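Local coordinates for protein mevalonate kinase (Staphylococcus aureus, PDB 2X7I) that probably catalyses the ATP-dependent phosphorylation of mevalonate to 5-phosphomevalonate in the mevalonate pathway of isoprenoid synthesis, as a GHMP-family kinase, at residues G9-K14 with S104-V109; G37-L42 with T93-S98; I54-Y59 with V89-N94; F111-Y116 with E126-K131. All coordinates share one frame; numbering follows the deposited sequence.

All four contacts fall in the same half of the chain, around one mixed sheet and the helices packed on it. Contacts 1, 2 and 3 step across that sheet: strand 6-16 pairs with 29-45, 29-45 with 87-93, and 87-93 with 53-58. Centres of contacts 1 and 2 lie about 7 Å apart, those of 2 and 3 about 8 Å, and the latter pair share Thr93 and Asn94. Helix 103-119 serves contacts 1 and 4, centres about 10 Å apart. Along the chain contacts 2 and 3 nest inside the loop closed by contact 1, and contact 4 follows. Together they tie the sheet to helix 103-119 and that helix to 125-140, within the N-terminal GHMP-kinase region.

Contact 1 (G9-K14 with S104-V109); sequences GESTGK and SAAVAV
Ser11 and Ala106 have the nearest pair of CA atoms, 5.3 Å apart, where the strand segment 9-14 runs nearly antiparallel to the helix segment 104-109 (162° between their directions) at an axis separation of only 7.0 Å. Ser11 supplies the side chain that faces the helix. Its CB rests 3.2 Å from Ala106 O, and its OG reaches past that carbonyl to lie 3.5 Å from Val109 CB, with Val109 CG1 alongside. The hydroxyl is placed by its torsion: OG lies opposite the backbone N (chi1 -173°), on the side of the carbonyl carbon, from where it can bond forward along its own strand. There Ser11 OG donates to Thr12 O over 2.9 Å, in the carbonyl plane and on a lone pair. The methyl of Ala106 touches that same carbonyl, with CB 3.4 Å from Thr12 O. At the far end Lys14 NZ forms a salt bridge with Asp147 and Ser104 N donates to a citrate, probably from the crystallisation liquor; this is consistent with the active-site end of a GHMP kinase, where this helix follows the glycine-rich loop. No hydrogen bond crosses between the two segments. The serine hydroxyl is satisfied within its strand, and strand and helix meet through van der Waals contact of small groups, which is how the axes come so near.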
loop_
_atom_site.group_PDB
_atom_site.type_symbol
_atom_site.label_atom_id
_atom_site.label_comp_id
_atom_site.label_asym_id
_atom_site.label_seq_id
_atom_site.Cartn_x
_atom_site.Cartn_y
_atom_site.Cartn_z
ATOM N N GLY A 9 -15.701 -4.628 8.147
ATOM C CA GLY A 9 -15.009 -4.591 6.858
ATOM C C GLY A 9 -13.499 -4.687 6.973
ATOM O O GLY A 9 -12.911 -4.270 7.966
ATOM N N GLU A 10 -12.874 -5.241 5.942
ATOM C CA GLU A 10 -11.423 -5.380 5.877
ATOM C C GLU A 10 -10.896 -4.893 4.549
ATOM O O GLU A 10 -11.606 -4.914 3.537
ATOM C CB GLU A 10 -11.017 -6.842 6.009
ATOM C CG GLU A 10 -10.498 -7.223 7.355
ATOM C CD GLU A 10 -10.427 -8.723 7.527
ATOM O OE1 GLU A 10 -10.043 -9.410 6.564
ATOM O OE2 GLU A 10 -10.771 -9.221 8.615
ATOM N N SER A 11 -9.624 -4.512 4.553
ATOM C CA SER A 11 -8.934 -4.123 3.331
ATOM C C SER A 11 -7.439 -4.415 3.384
ATOM O O SER A 11 -6.803 -4.282 4.433
ATOM C CB SER A 11 -9.132 -2.634 3.069
ATOM O OG SER A 11 -8.605 -2.292 1.800
ATOM N N THR A 12 -6.874 -4.778 2.238
ATOM C CA THR A 12 -5.420 -4.844 2.098
ATOM C C THR A 12 -4.902 -3.451 1.786
ATOM O O THR A 12 -5.681 -2.537 1.520
ATOM C CB THR A 12 -4.958 -5.766 0.953
ATOM O OG1 THR A 12 -5.139 -5.091 -0.301
ATOM C CG2 THR A 12 -5.706 -7.080 0.968
ATOM N N GLY A 13 -3.580 -3.301 1.817
ATOM C CA GLY A 13 -2.933 -2.116 1.262
ATOM C C GLY A 13 -2.588 -2.344 -0.203
ATOM O O GLY A 13 -3.149 -3.230 -0.848
ATOM N N LYS A 14 -1.649 -1.559 -0.723
ATOM C CA LYS A 14 -1.099 -1.801 -2.061
ATOM C C LYS A 14 0.350 -1.326 -2.161
ATOM O O LYS A 14 0.783 -0.471 -1.392
ATOM C CB LYS A 14 -1.982 -1.146 -3.125
ATOM C CG LYS A 14 -1.441 0.097 -3.782
ATOM C CD LYS A 14 -1.300 1.291 -2.847
ATOM C CE LYS A 14 -0.207 2.215 -3.371
ATOM N NZ LYS A 14 -0.110 3.508 -2.664
ATOM N N SER A 104 -4.613 5.442 3.028
ATOM C CA SER A 104 -5.859 6.178 2.850
ATOM C C SER A 104 -6.917 5.349 2.107
ATOM O O SER A 104 -8.079 5.328 2.489
ATOM C CB SER A 104 -5.605 7.479 2.104
ATOM O OG SER A 104 -6.831 8.157 1.880
ATOM N N ALA A 105 -6.508 4.672 1.047
ATOM C CA ALA A 105 -7.431 3.852 0.274
ATOM C C ALA A 105 -7.892 2.618 1.061
ATOM O O ALA A 105 -9.058 2.243 0.988
ATOM C CB ALA A 105 -6.803 3.453 -1.045
ATOM N N ALA A 106 -6.983 2.002 1.814
ATOM C CA ALA A 106 -7.318 0.850 2.642
ATOM C C ALA A 106 -8.406 1.183 3.681
ATOM O O ALA A 106 -9.418 0.476 3.773
ATOM C CB ALA A 106 -6.079 0.311 3.333
ATOM N N VAL A 107 -8.186 2.245 4.457
ATOM C CA VAL A 107 -9.169 2.718 5.424
ATOM C C VAL A 107 -10.518 2.949 4.737
ATOM O O VAL A 107 -11.568 2.528 5.249
ATOM C CB VAL A 107 -8.680 4.019 6.147
ATOM C CG1 VAL A 107 -9.797 4.678 6.934
ATOM C CG2 VAL A 107 -7.517 3.700 7.094
ATOM N N ALA A 108 -10.489 3.574 3.564
ATOM C CA ALA A 108 -11.720 3.912 2.858
ATOM C C ALA A 108 -12.467 2.671 2.373
ATOM O O ALA A 108 -13.680 2.605 2.492
ATOM C CB ALA A 108 -11.443 4.852 1.707
ATOM N N VAL A 109 -11.746 1.703 1.822
ATOM C CA VAL A 109 -12.354 0.445 1.375
ATOM C C VAL A 109 -12.924 -0.349 2.570
ATOM O O VAL A 109 -14.034 -0.882 2.487
ATOM C CB VAL A 109 -11.347 -0.409 0.577
ATOM C CG1 VAL A 109 -11.904 -1.811 0.281
ATOM C CG2 VAL A 109 -10.978 0.310 -0.728
#

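Contact 2 (G37-L42 with T93-S98); sequences GKIKVL and TNLPPS
Ile39 and Thr93 face each other as an antiparallel non-hydrogen-bonded pair, CA atoms 4.6 Å apart, with side chains lying side by side and pointing the same way. From the CB of Ile39 the two branches part: CG2 takes the position opposite the backbone N and packs near Gln92 O, while CG1 sits beside that N (chi1 -64°) and is the branch that reaches the loop. CG1 has two neighbours, Thr93 OG1 and the methyl Leu95 CD1, the latter 4.1 Å away on a side chain that crosses at about a right angle. The tip, CD1, ends 3.7 Å from Thr93 OG1 and also packs against Val107 of helix 103-119, which covers this face of the sheet. Leu95 sends its other methyl over a bare backbone: CD2 lies 3.6 Å from Gly37 CA, where no side chain intervenes. One backbone bond joins the segments, from Asn94 N to Lys38 O at 3.2 Å, and it is bent, with an N-H...O angle of 143°. Thr93 OG1 meanwhile accepts from Leu95 N over 2.9 Å, nearly straight at 166°. That is an ST turn, and it turns the chain out of the sheet just as strand 87-93 ends. The Pro-Pro segment beyond leads into the glycine-rich loop before helix 103-119, and Ser98 N donates to the citrate, consistent with the phosphate-binding loop of GHMP kinases.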
loop_
_atom_site.group_PDB
_atom_site.type_symbol
_atom_site.label_atom_id
_atom_site.label_comp_id
_atom_site.label_asym_id
_atom_site.label_seq_id
_atom_site.Cartn_x
_atom_site.Cartn_y
_atom_site.Cartn_z
ATOM N N GLY A 37 -0.515 -6.148 4.557
ATOM C CA GLY A 37 -1.093 -4.979 5.230
ATOM C C GLY A 37 -2.594 -5.141 5.345
ATOM O O GLY A 37 -3.255 -5.454 4.364
ATOM N N LYS A 38 -3.126 -4.954 6.549
ATOM C CA LYS A 38 -4.551 -5.139 6.811
ATOM C C LYS A 38 -5.110 -3.980 7.629
ATOM O O LYS A 38 -4.561 -3.617 8.664
ATOM C CB LYS A 38 -4.805 -6.453 7.550
ATOM C CG LYS A 38 -4.587 -7.718 6.687
ATOM C CD LYS A 38 -5.698 -7.903 5.616
ATOM C CE LYS A 38 -5.162 -8.503 4.319
ATOM N NZ LYS A 38 -4.736 -9.936 4.456
ATOM N N ILE A 39 -6.207 -3.411 7.141
ATOM C CA ILE A 39 -6.995 -2.464 7.896
ATOM C C ILE A 39 -8.361 -3.094 8.153
ATOM O O ILE A 39 -9.007 -3.560 7.213
ATOM C CB ILE A 39 -7.140 -1.139 7.140
ATOM C CG1 ILE A 39 -5.757 -0.493 6.978
ATOM C CG2 ILE A 39 -8.111 -0.218 7.855
ATOM C CD1 ILE A 39 -5.747 1.027 7.070
ATOM N N LYS A 40 -8.776 -3.115 9.423
ATOM C CA LYS A 40 -10.075 -3.643 9.833
ATOM C C LYS A 40 -10.921 -2.527 10.451
ATOM O O LYS A 40 -10.443 -1.797 11.322
ATOM C CB LYS A 40 -9.898 -4.745 10.883
ATOM C CG LYS A 40 -9.017 -5.920 10.462
ATOM C CD LYS A 40 -8.794 -6.863 11.631
ATOM C CE LYS A 40 -8.022 -8.107 11.216
ATOM N NZ LYS A 40 -6.626 -7.789 10.775
ATOM N N VAL A 41 -12.176 -2.416 10.020
ATOM C CA VAL A 41 -13.122 -1.478 10.621
ATOM C C VAL A 41 -14.333 -2.229 11.182
ATOM O O VAL A 41 -14.903 -3.093 10.516
ATOM C CB VAL A 41 -13.588 -0.391 9.604
ATOM C CG1 VAL A 41 -14.708 0.477 10.204
ATOM C CG2 VAL A 41 -12.397 0.466 9.155
ATOM N N LEU A 42 -14.707 -1.894 12.413
ATOM C CA LEU A 42 -15.911 -2.422 13.050
ATOM C C LEU A 42 -16.815 -1.256 13.456
ATOM O O LEU A 42 -16.356 -0.300 14.073
ATOM C CB LEU A 42 -15.542 -3.261 14.276
ATOM C CG LEU A 42 -16.702 -3.776 15.134
ATOM C CD1 LEU A 42 -17.601 -4.743 14.358
ATOM C CD2 LEU A 42 -16.173 -4.438 16.410
ATOM N N THR A 93 -5.086 -0.823 12.297
ATOM C CA THR A 93 -4.176 -0.788 11.156
ATOM C C THR A 93 -2.778 -1.340 11.416
ATOM O O THR A 93 -2.151 -1.087 12.446
ATOM C CB THR A 93 -4.030 0.622 10.536
ATOM O OG1 THR A 93 -3.006 0.577 9.534
ATOM C CG2 THR A 93 -3.664 1.677 11.577
ATOM N N ASN A 94 -2.306 -2.044 10.396
ATOM C CA ASN A 94 -0.993 -2.651 10.317
ATOM C C ASN A 94 0.018 -1.760 9.566
ATOM O O ASN A 94 1.213 -2.076 9.496
ATOM C CB ASN A 94 -1.157 -3.950 9.514
ATOM C CG ASN A 94 -0.000 -4.875 9.668
ATOM O OD1 ASN A 94 0.855 -4.667 10.530
ATOM N ND2 ASN A 94 0.044 -5.913 8.843
ATOM N N LEU A 95 -0.486 -0.664 8.996
ATOM C CA LEU A 95 0.215 0.117 7.975
ATOM C C LEU A 95 0.697 1.460 8.495
ATOM O O LEU A 95 -0.033 2.149 9.192
ATOM C CB LEU A 95 -0.714 0.361 6.789
ATOM C CG LEU A 95 -1.167 -0.899 6.060
ATOM C CD1 LEU A 95 -2.193 -0.557 4.994
ATOM C CD2 LEU A 95 0.019 -1.607 5.460
ATOM N N PRO A 96 1.940 1.838 8.163
ATOM C CA PRO A 96 2.447 3.143 8.554
ATOM C C PRO A 96 1.898 4.211 7.619
ATOM O O PRO A 96 1.539 3.909 6.474
ATOM C CB PRO A 96 3.956 2.993 8.365
ATOM C CG PRO A 96 4.084 2.067 7.247
ATOM C CD PRO A 96 2.942 1.087 7.386
ATOM N N PRO A 97 1.817 5.452 8.100
ATOM C CA PRO A 97 1.358 6.510 7.234
ATOM C C PRO A 97 2.456 6.990 6.262
ATOM O O PRO A 97 3.652 6.982 6.611
ATOM C CB PRO A 97 0.989 7.609 8.222
ATOM C CG PRO A 97 1.940 7.390 9.375
ATOM C CD PRO A 97 2.186 5.936 9.440
ATOM N N SER A 98 2.023 7.371 5.057
ATOM C CA SER A 98 2.812 8.144 4.096
ATOM C C SER A 98 4.015 7.401 3.506
ATOM O O SER A 98 4.982 8.038 3.085
ATOM C CB SER A 98 3.264 9.474 4.722
ATOM O OG SER A 98 2.142 10.212 5.178
#

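Contact 3 (I54-Y59 with V89-N94); sequences IKSDVY and VTIQTN
Val89 opens the pairing by accepting a hydrogen bond at its O from Lys55 N, 2.7 Å long, in two parallel strands whose directions differ by just 13°. Thr90, next along, points to the opposite face from Val89, and its CG2 comes 3.7 Å from Asp57 OD2. Ile91 is gripped twice through its backbone: its N donates to Lys55 O, and its O accepts from Asp57 N at 2.8 Å with an N-H...O angle of 176°. Its side chain returns to the Val89 face, where CG1 stands beside the backbone N and carries CD1 to within 4.0 Å of Ile54 CG1 and 3.7 Å of Ser56 OG. Gln92 shares the other face with Asp57, whose OD2 lies 3.7 Å from Gln92 CG; the two chains run side by side, with carboxylate and amide planes 73° apart. Farther out, Gln92 OE1 takes a weak hydrogen bond from Tyr59 OH at 2.7 Å. Thr93 closes the pairing: its N donates to Asp57 O, its O receives Tyr59 N while lying at the edge of the tyrosine ring, and its CG2 rests 3.8 Å from Val58 CG1. Helix 70-80 connects the two strands as a beta-alpha-beta unit and packs on their Ile54/Ile91 face, Leu70 touching both isoleucines, while strand 29-45 pairs with the other side of strand 87-93.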
loop_
_atom_site.group_PDB
_atom_site.type_symbol
_atom_site.label_atom_id
_atom_site.label_comp_id
_atom_site.label_asym_id
_atom_site.label_seq_id
_atom_site.Cartn_x
_atom_site.Cartn_y
_atom_site.Cartn_z
ATOM N N ILE A 54 -14.984 6.714 18.613
ATOM C CA ILE A 54 -14.159 6.263 17.505
ATOM C C ILE A 54 -12.792 5.924 18.089
ATOM O O ILE A 54 -12.139 6.775 18.683
ATOM C CB ILE A 54 -14.079 7.317 16.368
ATOM C CG1 ILE A 54 -13.275 6.792 15.181
ATOM C CG2 ILE A 54 -13.472 8.629 16.849
ATOM C CD1 ILE A 54 -13.455 7.669 13.911
ATOM N N LYS A 55 -12.386 4.662 17.956
ATOM C CA LYS A 55 -11.122 4.187 18.502
ATOM C C LYS A 55 -10.200 3.753 17.372
ATOM O O LYS A 55 -10.595 2.971 16.526
ATOM C CB LYS A 55 -11.364 3.020 19.447
ATOM C CG LYS A 55 -10.117 2.586 20.229
ATOM C CD LYS A 55 -10.381 1.371 21.102
ATOM C CE LYS A 55 -9.206 1.105 22.034
ATOM N NZ LYS A 55 -9.494 0.030 23.026
ATOM N N SER A 56 -8.980 4.286 17.350
ATOM C CA SER A 56 -7.979 3.900 16.354
ATOM C C SER A 56 -6.861 3.151 17.032
ATOM O O SER A 56 -6.175 3.717 17.874
ATOM C CB SER A 56 -7.396 5.123 15.666
ATOM O OG SER A 56 -8.276 5.600 14.681
ATOM N N ASP A 57 -6.693 1.880 16.664
ATOM C CA ASP A 57 -5.647 1.025 17.219
ATOM C C ASP A 57 -4.523 0.943 16.204
ATOM O O ASP A 57 -4.754 0.598 15.038
ATOM C CB ASP A 57 -6.158 -0.398 17.480
ATOM C CG ASP A 57 -7.359 -0.453 18.416
ATOM O OD1 ASP A 57 -7.512 0.432 19.291
ATOM O OD2 ASP A 57 -8.147 -1.416 18.278
ATOM N N VAL A 58 -3.308 1.256 16.631
ATOM C CA VAL A 58 -2.154 1.146 15.739
ATOM C C VAL A 58 -1.208 0.092 16.289
ATOM O O VAL A 58 -0.792 0.142 17.457
ATOM C CB VAL A 58 -1.438 2.495 15.502
ATOM C CG1 VAL A 58 -2.303 3.382 14.629
ATOM C CG2 VAL A 58 -1.086 3.184 16.837
ATOM N N TYR A 59 -0.899 -0.875 15.428
ATOM C CA TYR A 59 -0.139 -2.047 15.819
ATOM C C TYR A 59 1.325 -1.788 15.545
ATOM O O TYR A 59 1.672 -1.075 14.599
ATOM C CB TYR A 59 -0.667 -3.300 15.104
ATOM C CG TYR A 59 -1.952 -3.780 15.735
ATOM C CD1 TYR A 59 -1.970 -4.869 16.601
ATOM C CD2 TYR A 59 -3.148 -3.107 15.510
ATOM C CE1 TYR A 59 -3.152 -5.287 17.194
ATOM C CE2 TYR A 59 -4.333 -3.524 16.103
ATOM C CZ TYR A 59 -4.329 -4.606 16.935
ATOM O OH TYR A 59 -5.512 -4.998 17.518
ATOM N N VAL A 89 -17.073 2.905 16.870
ATOM C CA VAL A 89 -16.309 2.621 15.662
ATOM C C VAL A 89 -14.869 2.309 16.048
ATOM O O VAL A 89 -14.242 3.054 16.803
ATOM C CB VAL A 89 -16.337 3.798 14.688
ATOM C CG1 VAL A 89 -15.514 3.475 13.446
ATOM C CG2 VAL A 89 -17.775 4.134 14.307
ATOM N N THR A 90 -14.367 1.191 15.533
ATOM C CA THR A 90 -13.017 0.713 15.817
ATOM C C THR A 90 -12.294 0.493 14.484
ATOM O O THR A 90 -12.846 -0.104 13.561
ATOM C CB THR A 90 -13.044 -0.597 16.636
ATOM O OG1 THR A 90 -13.771 -0.396 17.861
ATOM C CG2 THR A 90 -11.631 -1.051 16.977
ATOM N N ILE A 91 -11.083 1.032 14.381
ATOM C CA ILE A 91 -10.236 0.895 13.201
ATOM C C ILE A 91 -8.929 0.303 13.698
ATOM O O ILE A 91 -8.352 0.814 14.649
ATOM C CB ILE A 91 -9.938 2.273 12.527
ATOM C CG1 ILE A 91 -11.229 3.016 12.203
ATOM C CG2 ILE A 91 -9.143 2.099 11.223
ATOM C CD1 ILE A 91 -11.246 4.449 12.712
ATOM N N GLN A 92 -8.489 -0.793 13.090
ATOM C CA GLN A 92 -7.188 -1.377 13.407
ATOM C C GLN A 92 -6.320 -1.303 12.163
ATOM O O GLN A 92 -6.770 -1.669 11.092
ATOM C CB GLN A 92 -7.322 -2.845 13.829
ATOM C CG GLN A 92 -8.232 -3.116 15.014
ATOM C CD GLN A 92 -8.451 -4.603 15.234
ATOM O OE1 GLN A 92 -7.574 -5.302 15.738
ATOM N NE2 GLN A 92 -9.617 -5.094 14.841
ATOM N N THR A 93 -5.086 -0.823 12.297
ATOM C CA THR A 93 -4.176 -0.788 11.156
ATOM C C THR A 93 -2.778 -1.340 11.416
ATOM O O THR A 93 -2.151 -1.087 12.446
ATOM C CB THR A 93 -4.030 0.622 10.536
ATOM O OG1 THR A 93 -3.006 0.577 9.534
ATOM C CG2 THR A 93 -3.664 1.677 11.577
ATOM N N ASN A 94 -2.306 -2.044 10.396
ATOM C CA ASN A 94 -0.993 -2.651 10.317
ATOM C C ASN A 94 0.018 -1.760 9.566
ATOM O O ASN A 94 1.213 -2.076 9.496
ATOM C CB ASN A 94 -1.157 -3.950 9.514
ATOM C CG ASN A 94 -0.000 -4.875 9.668
ATOM O OD1 ASN A 94 0.855 -4.667 10.530
ATOM N ND2 ASN A 94 0.044 -5.913 8.843
#

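Contact 4 (F111-Y116 with E126-K131); sequences FVRASY and EELIEK
Val112 and Leu128 meet through their methyls, Val112 CG1 lying 3.5 Å from Leu128 CD1, tighter than usual carbon packing. Leu128 leaves its backbone with CG opposite the N (chi1 179°), which carries its two methyls across to helix 103-119. CD1 takes the valine, while CD2 approaches Arg113 obliquely, 3.4 Å from NE. The arginine chain is extended from CG to NE, and past the leucine its NH1 donates to Glu10 O on strand 6-16. These are consecutive helices of the N-terminal GHMP-kinase region, joined by a short connection; their segments cross at 121° with axes 10.2 Å apart, and Leu128 also touches Val152 of helix 145-153. One turn on from Val112, Tyr116 holds CG beside its backbone N, directing the hydroxyl at two residues one helical turn apart. Tyr116 OH donates to Glu127 OE1 over 3.1 Å, meeting the oxygen from above the carboxylate plane; ring and carboxylate stand almost perpendicular. Glu127 is extended beyond CG, whereas Lys131 bends at chi2 (-87°). That bend folds Lys131 CE to 3.2 Å from Tyr116 OH, at the ring edge, while its CB sits 3.9 Å from Val112 CG1.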
loop_
_atom_site.group_PDB
_atom_site.type_symbol
_atom_site.label_atom_id
_atom_site.label_comp_id
_atom_site.label_asym_id
_atom_site.label_seq_id
_atom_site.Cartn_x
_atom_site.Cartn_y
_atom_site.Cartn_z
ATOM N N PHE A 111 -13.775 0.936 5.570
ATOM C CA PHE A 111 -14.879 1.678 6.161
ATOM C C PHE A 111 -16.184 1.528 5.361
ATOM O O PHE A 111 -17.268 1.392 5.953
ATOM C CB PHE A 111 -14.543 3.155 6.328
ATOM C CG PHE A 111 -15.622 3.920 7.003
ATOM C CD1 PHE A 111 -15.718 3.927 8.382
ATOM C CD2 PHE A 111 -16.583 4.577 6.268
ATOM C CE1 PHE A 111 -16.750 4.602 9.017
ATOM C CE2 PHE A 111 -17.612 5.249 6.895
ATOM C CZ PHE A 111 -17.697 5.265 8.267
ATOM N N VAL A 112 -16.078 1.565 4.034
ATOM C CA VAL A 112 -17.253 1.437 3.173
ATOM C C VAL A 112 -17.850 0.037 3.278
ATOM O O VAL A 112 -19.056 -0.107 3.375
ATOM C CB VAL A 112 -16.942 1.744 1.701
ATOM C CG1 VAL A 112 -18.125 1.319 0.814
ATOM C CG2 VAL A 112 -16.630 3.222 1.521
ATOM N N ARG A 113 -16.998 -0.981 3.251
ATOM C CA ARG A 113 -17.424 -2.350 3.475
ATOM C C ARG A 113 -18.177 -2.505 4.812
ATOM O O ARG A 113 -19.300 -3.001 4.842
ATOM C CB ARG A 113 -16.217 -3.288 3.426
ATOM C CG ARG A 113 -15.777 -3.598 2.009
ATOM C CD ARG A 113 -14.450 -4.352 1.943
ATOM N NE ARG A 113 -14.212 -4.839 0.584
ATOM C CZ ARG A 113 -13.034 -5.221 0.091
ATOM N NH1 ARG A 113 -11.930 -5.192 0.832
ATOM N NH2 ARG A 113 -12.966 -5.639 -1.161
ATOM N N ALA A 114 -17.549 -2.063 5.902
ATOM C CA ALA A 114 -18.163 -2.069 7.223
ATOM C C ALA A 114 -19.517 -1.364 7.224
ATOM O O ALA A 114 -20.471 -1.838 7.855
ATOM C CB ALA A 114 -17.231 -1.405 8.233
ATOM N N SER A 115 -19.588 -0.237 6.519
ATOM C CA SER A 115 -20.797 0.590 6.472
ATOM C C SER A 115 -21.957 -0.158 5.845
ATOM O O SER A 115 -23.057 -0.168 6.390
ATOM C CB SER A 115 -20.555 1.877 5.672
ATOM O OG SER A 115 -19.548 2.659 6.278
ATOM N N TYR A 116 -21.705 -0.764 4.688
ATOM C CA TYR A 116 -22.729 -1.539 3.999
ATOM C C TYR A 116 -23.140 -2.772 4.799
ATOM O O TYR A 116 -24.317 -3.115 4.843
ATOM C CB TYR A 116 -22.261 -1.944 2.603
ATOM C CG TYR A 116 -22.508 -0.862 1.593
ATOM C CD1 TYR A 116 -21.809 0.343 1.658
ATOM C CD2 TYR A 116 -23.446 -1.025 0.575
ATOM C CE1 TYR A 116 -22.031 1.351 0.745
ATOM C CE2 TYR A 116 -23.676 -0.010 -0.354
ATOM C CZ TYR A 116 -22.957 1.169 -0.258
ATOM O OH TYR A 116 -23.163 2.185 -1.151
ATOM N N GLU A 126 -18.054 -1.983 -8.344
ATOM C CA GLU A 126 -18.062 -0.608 -8.857
ATOM C C GLU A 126 -18.651 0.390 -7.856
ATOM O O GLU A 126 -18.221 1.527 -7.811
ATOM C CB GLU A 126 -18.770 -0.494 -10.211
ATOM C CG GLU A 126 -17.840 -0.052 -11.355
ATOM C CD GLU A 126 -17.287 1.369 -11.175
ATOM O OE1 GLU A 126 -18.016 2.263 -10.690
ATOM O OE2 GLU A 126 -16.116 1.592 -11.534
ATOM N N GLU A 127 -19.611 -0.050 -7.052
ATOM C CA GLU A 127 -20.181 0.784 -6.000
ATOM C C GLU A 127 -19.133 1.091 -4.918
ATOM O O GLU A 127 -18.987 2.233 -4.476
ATOM C CB GLU A 127 -21.404 0.090 -5.392
ATOM C CG GLU A 127 -22.341 1.008 -4.645
ATOM C CD GLU A 127 -23.719 0.392 -4.380
ATOM O OE1 GLU A 127 -24.513 1.051 -3.647
ATOM O OE2 GLU A 127 -24.004 -0.732 -4.892
ATOM N N LEU A 128 -18.404 0.059 -4.509
ATOM C CA LEU A 128 -17.307 0.201 -3.567
ATOM C C LEU A 128 -16.246 1.149 -4.103
ATOM O O LEU A 128 -15.746 1.991 -3.368
ATOM C CB LEU A 128 -16.683 -1.177 -3.277
ATOM C CG LEU A 128 -15.487 -1.246 -2.332
ATOM C CD1 LEU A 128 -15.726 -0.379 -1.080
ATOM C CD2 LEU A 128 -15.159 -2.725 -1.963
ATOM N N ILE A 129 -15.906 0.991 -5.383
ATOM C CA ILE A 129 -14.927 1.837 -6.056
ATOM C C ILE A 129 -15.322 3.307 -5.953
ATOM O O ILE A 129 -14.518 4.137 -5.532
ATOM C CB ILE A 129 -14.788 1.483 -7.571
ATOM C CG1 ILE A 129 -14.152 0.097 -7.762
ATOM C CG2 ILE A 129 -13.955 2.537 -8.290
ATOM C CD1 ILE A 129 -12.737 0.011 -7.260
ATOM N N GLU A 130 -16.563 3.608 -6.333
ATOM C CA GLU A 130 -17.086 4.964 -6.274
ATOM C C GLU A 130 -17.095 5.519 -4.845
ATOM O O GLU A 130 -16.622 6.625 -4.610
ATOM C CB GLU A 130 -18.508 5.021 -6.837
ATOM C CG GLU A 130 -18.634 4.577 -8.303
ATOM C CD GLU A 130 -18.114 5.595 -9.276
ATOM O OE1 GLU A 130 -17.843 6.736 -8.862
ATOM O OE2 GLU A 130 -17.991 5.257 -10.461
ATOM N N LYS A 131 -17.629 4.754 -3.901
ATOM C CA LYS A 131 -17.757 5.216 -2.523
ATOM C C LYS A 131 -16.401 5.340 -1.825
ATOM O O LYS A 131 -16.193 6.249 -1.035
ATOM C CB LYS A 131 -18.671 4.287 -1.725
ATOM C CG LYS A 131 -20.151 4.424 -2.044
ATOM C CD LYS A 131 -20.815 5.521 -1.208
ATOM C CE LYS A 131 -22.336 5.327 -1.133
ATOM N NZ LYS A 131 -23.071 6.572 -0.723
#